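Long-range contact in hypothetical protein Atu1540 (Agrobacterium tumefaciens str. C58, PDB 2HWJ), which is of unknown function but belongs to a family of putative ParB-like nucleases: residues 65-73 with 128-137. Residues are numbered along the deposited sequence; the frame is centred on the assembly and turned at random.
Sequences LIDHHHLVL and IHDLEDDPFR
I128 fits its side chain between the end of strand 63-65 and the first turn of helix 69-77, touching L65, V72 and L73. CD1 reaches V72 CG1 at 3.9 Å and lies as far, 3.9 Å, from L65 CD2; both neighbours run roughly at right angles to the isoleucine. CG2 turns to L73, whose CD1 meets it at 3.9 Å and also rests on the backbone beside I128 O. L73 carries CG anti to its backbone N (chi1 -176°), which splits the leucine fork between two partners, with CD1 on I128 and CD2 toward L131 CB. L131 reaches back toward the start of the helix, its CD1 lying in the plane of the H69 ring, 3.9 Å from ND1 at the edge. One face of that imidazole is filled by L65 CD2, 3.5 Å above its centre, while NE2 gives a weak bond to L65 O; the two together tie the ring back to the strand end and probably help fix its rotation. The run D67-H68-H69-H70 leads from strand 63-65 into helix 69-77, with H68 at the N-cap, within a region assigned to the ParB/sulfiredoxin clan. H70 makes the far end of the contact: its NE2 sits over a face of the R137 guanidinium, 3.4 Å from NH2, with the two planes 53° apart and an angle too poor for a hydrogen bond. R137 bends at chi2 (62°) to bring its chain beside the ring, and its NH1 is salt-bridged to E28. The first turn of helix 135-146, which carries this arginine, is capped by D134, whose OD1 accepts weakly from F136 N and R137 N and is also salt-bridged to R166. V24 of strand 23-24 touches H69, H70 and L73.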
loop_
_atom_site.group_PDB
_atom_site.type_symbol
_atom_site.label_atom_id
_atom_site.label_comp_id
_atom_site.label_asym_id
_atom_site.label_seq_id
_atom_site.Cartn_x
_atom_site.Cartn_y
_atom_site.Cartn_z
ATOM N N LEU A 65 -18.537 -11.053 -3.878
ATOM C CA LEU A 65 -17.970 -10.275 -5.009
ATOM C C LEU A 65 -17.212 -9.121 -4.417
ATOM O O LEU A 65 -17.742 -8.409 -3.569
ATOM C CB LEU A 65 -19.111 -9.649 -5.824
ATOM C CG LEU A 65 -18.661 -8.765 -6.970
ATOM C CD1 LEU A 65 -17.770 -9.535 -7.978
ATOM C CD2 LEU A 65 -19.836 -8.107 -7.698
ATOM N N ILE A 66 -16.000 -8.882 -4.889
ATOM C CA ILE A 66 -15.110 -7.897 -4.227
ATOM C C ILE A 66 -14.914 -6.643 -5.080
ATOM O O ILE A 66 -14.601 -5.553 -4.602
ATOM C CB ILE A 66 -13.762 -8.599 -3.844
ATOM C CG1 ILE A 66 -13.962 -9.202 -2.499
ATOM C CG2 ILE A 66 -12.603 -7.682 -3.737
ATOM C CD1 ILE A 66 -14.967 -8.415 -1.809
ATOM N N ASP A 67 -15.124 -6.761 -6.366
ATOM C CA ASP A 67 -14.991 -5.575 -7.148
ATOM C C ASP A 67 -15.947 -5.680 -8.287
ATOM O O ASP A 67 -16.513 -6.770 -8.502
ATOM C CB ASP A 67 -13.567 -5.527 -7.716
ATOM C CG ASP A 67 -13.096 -4.126 -7.892
ATOM O OD1 ASP A 67 -13.898 -3.208 -7.541
ATOM O OD2 ASP A 67 -11.951 -3.943 -8.371
ATOM N N HIS A 68 -16.070 -4.629 -9.082
ATOM C CA HIS A 68 -16.822 -4.790 -10.317
ATOM C C HIS A 68 -18.297 -5.031 -10.125
ATOM O O HIS A 68 -18.909 -5.740 -10.904
ATOM C CB HIS A 68 -16.237 -5.867 -11.221
ATOM C CG HIS A 68 -14.771 -5.707 -11.422
ATOM N ND1 HIS A 68 -14.236 -4.738 -12.246
ATOM C CD2 HIS A 68 -13.716 -6.351 -10.862
ATOM C CE1 HIS A 68 -12.918 -4.800 -12.194
ATOM N NE2 HIS A 68 -12.584 -5.760 -11.358
ATOM N N HIS A 69 -18.887 -4.471 -9.098
ATOM C CA HIS A 69 -20.393 -4.499 -9.052
ATOM C C HIS A 69 -21.123 -3.907 -10.296
ATOM O O HIS A 69 -22.153 -4.413 -10.710
ATOM C CB HIS A 69 -20.900 -3.909 -7.756
ATOM C CG HIS A 69 -20.459 -4.688 -6.550
ATOM N ND1 HIS A 69 -21.341 -5.315 -5.692
ATOM C CD2 HIS A 69 -19.222 -4.958 -6.067
ATOM C CE1 HIS A 69 -20.668 -5.926 -4.729
ATOM N NE2 HIS A 69 -19.381 -5.732 -4.941
ATOM N N HIS A 70 -20.587 -2.849 -10.886
ATOM C CA HIS A 70 -21.303 -2.194 -11.939
ATOM C C HIS A 70 -21.403 -3.219 -13.039
ATOM O O HIS A 70 -22.454 -3.530 -13.546
ATOM C CB HIS A 70 -20.529 -0.939 -12.352
ATOM C CG HIS A 70 -20.549 0.140 -11.306
ATOM N ND1 HIS A 70 -21.562 1.079 -11.217
ATOM C CD2 HIS A 70 -19.740 0.374 -10.248
ATOM C CE1 HIS A 70 -21.355 1.866 -10.175
ATOM N NE2 HIS A 70 -20.264 1.454 -9.564
ATOM N N LEU A 71 -20.299 -3.877 -13.297
ATOM C CA LEU A 71 -20.180 -4.764 -14.424
ATOM C C LEU A 71 -21.034 -5.931 -14.146
ATOM O O LEU A 71 -21.796 -6.360 -15.030
ATOM C CB LEU A 71 -18.750 -5.209 -14.580
ATOM C CG LEU A 71 -18.725 -6.258 -15.677
ATOM C CD1 LEU A 71 -19.160 -5.628 -16.988
ATOM C CD2 LEU A 71 -17.397 -6.980 -15.812
ATOM N N VAL A 72 -20.979 -6.441 -12.926
ATOM C CA VAL A 72 -21.831 -7.599 -12.666
ATOM C C VAL A 72 -23.351 -7.316 -12.741
ATOM O O VAL A 72 -24.118 -8.130 -13.332
ATOM C CB VAL A 72 -21.431 -8.390 -11.394
ATOM C CG1 VAL A 72 -22.385 -9.497 -11.144
ATOM C CG2 VAL A 72 -20.010 -8.991 -11.539
ATOM N N LEU A 73 -23.811 -6.173 -12.229
ATOM C CA LEU A 73 -25.221 -5.852 -12.439
ATOM C C LEU A 73 -25.505 -5.677 -13.944
ATOM O O LEU A 73 -26.553 -6.112 -14.450
ATOM C CB LEU A 73 -25.598 -4.643 -11.641
ATOM C CG LEU A 73 -27.028 -4.096 -11.579
ATOM C CD1 LEU A 73 -28.023 -5.155 -11.089
ATOM C CD2 LEU A 73 -27.080 -2.837 -10.715
ATOM N N ILE A 128 -27.251 -9.327 -6.113
ATOM C CA ILE A 128 -26.919 -8.278 -7.053
ATOM C C ILE A 128 -28.158 -7.500 -7.541
ATOM O O ILE A 128 -28.179 -6.287 -7.468
ATOM C CB ILE A 128 -26.227 -8.925 -8.268
ATOM C CG1 ILE A 128 -24.906 -9.606 -7.858
ATOM C CG2 ILE A 128 -25.886 -7.923 -9.290
ATOM C CD1 ILE A 128 -23.745 -8.576 -7.587
ATOM N N HIS A 129 -29.190 -8.185 -8.031
ATOM C CA HIS A 129 -30.373 -7.465 -8.513
ATOM C C HIS A 129 -30.982 -6.438 -7.468
ATOM O O HIS A 129 -31.768 -5.605 -7.843
ATOM C CB HIS A 129 -31.381 -8.433 -9.184
ATOM C CG HIS A 129 -32.143 -9.353 -8.228
ATOM N ND1 HIS A 129 -32.842 -8.901 -7.110
ATOM C CD2 HIS A 129 -32.397 -10.696 -8.282
ATOM C CE1 HIS A 129 -33.460 -9.916 -6.509
ATOM N NE2 HIS A 129 -33.210 -11.014 -7.204
ATOM N N ASP A 130 -30.553 -6.483 -6.192
ATOM C CA ASP A 130 -30.917 -5.502 -5.132
ATOM C C ASP A 130 -29.977 -4.294 -4.921
ATOM O O ASP A 130 -30.197 -3.506 -4.085
ATOM C CB ASP A 130 -30.966 -6.175 -3.771
ATOM C CG ASP A 130 -32.122 -7.178 -3.630
ATOM O OD1 ASP A 130 -33.204 -6.961 -4.232
ATOM O OD2 ASP A 130 -31.909 -8.178 -2.866
ATOM N N LEU A 131 -28.898 -4.143 -5.639
ATOM C CA LEU A 131 -28.177 -2.900 -5.536
ATOM C C LEU A 131 -29.076 -1.684 -5.731
ATOM O O LEU A 131 -29.949 -1.710 -6.548
ATOM C CB LEU A 131 -27.059 -2.932 -6.532
ATOM C CG LEU A 131 -26.108 -4.013 -5.996
ATOM C CD1 LEU A 131 -24.945 -4.293 -6.930
ATOM C CD2 LEU A 131 -25.558 -3.563 -4.616
ATOM N N GLU A 132 -28.856 -0.649 -4.912
ATOM C CA GLU A 132 -29.483 0.672 -4.960
ATOM C C GLU A 132 -28.730 1.585 -5.905
ATOM O O GLU A 132 -27.526 1.389 -6.149
ATOM C CB GLU A 132 -29.403 1.314 -3.595
ATOM C CG GLU A 132 -30.329 0.720 -2.634
ATOM C CD GLU A 132 -30.208 1.310 -1.205
ATOM O OE1 GLU A 132 -30.660 0.615 -0.227
ATOM O OE2 GLU A 132 -29.700 2.461 -1.052
ATOM N N ASP A 133 -29.401 2.627 -6.401
ATOM C CA ASP A 133 -28.775 3.485 -7.412
ATOM C C ASP A 133 -28.203 4.621 -6.680
ATOM O O ASP A 133 -28.985 5.364 -6.085
ATOM C CB ASP A 133 -29.797 3.962 -8.426
ATOM C CG ASP A 133 -29.227 4.961 -9.473
ATOM O OD1 ASP A 133 -28.003 5.052 -9.771
ATOM O OD2 ASP A 133 -30.059 5.684 -10.063
ATOM N N ASP A 134 -26.864 4.768 -6.683
ATOM C CA ASP A 134 -26.312 6.020 -6.176
ATOM C C ASP A 134 -25.918 7.012 -7.315
ATOM O O ASP A 134 -24.898 6.897 -7.966
ATOM C CB ASP A 134 -25.309 5.835 -5.058
ATOM C CG ASP A 134 -24.570 7.164 -4.652
ATOM O OD1 ASP A 134 -24.989 8.270 -5.131
ATOM O OD2 ASP A 134 -23.543 7.114 -3.852
ATOM N N PRO A 135 -26.782 8.000 -7.572
ATOM C CA PRO A 135 -26.498 8.841 -8.748
ATOM C C PRO A 135 -25.222 9.632 -8.569
ATOM O O PRO A 135 -24.558 9.941 -9.555
ATOM C CB PRO A 135 -27.737 9.773 -8.866
ATOM C CG PRO A 135 -28.398 9.735 -7.441
ATOM C CD PRO A 135 -28.046 8.350 -6.870
ATOM N N PHE A 136 -24.817 9.948 -7.349
ATOM C CA PHE A 136 -23.470 10.586 -7.247
ATOM C C PHE A 136 -22.361 9.624 -7.540
ATOM O O PHE A 136 -21.289 10.048 -8.026
ATOM C CB PHE A 136 -23.252 11.385 -5.956
ATOM C CG PHE A 136 -24.131 12.580 -5.899
ATOM C CD1 PHE A 136 -25.422 12.485 -5.330
ATOM C CD2 PHE A 136 -23.762 13.772 -6.556
ATOM C CE1 PHE A 136 -26.293 13.563 -5.352
ATOM C CE2 PHE A 136 -24.646 14.882 -6.582
ATOM C CZ PHE A 136 -25.910 14.772 -5.960
ATOM N N ARG A 137 -22.608 8.331 -7.306
ATOM C CA ARG A 137 -21.605 7.418 -7.725
ATOM C C ARG A 137 -21.383 7.532 -9.255
ATOM O O ARG A 137 -20.212 7.440 -9.721
ATOM C CB ARG A 137 -21.957 6.036 -7.288
ATOM C CG ARG A 137 -20.996 5.014 -7.747
ATOM C CD ARG A 137 -19.658 5.268 -7.191
ATOM N NE ARG A 137 -18.727 4.273 -7.657
ATOM C CZ ARG A 137 -18.225 4.257 -8.896
ATOM N NH1 ARG A 137 -18.596 5.184 -9.773
ATOM N NH2 ARG A 137 -17.380 3.301 -9.270
#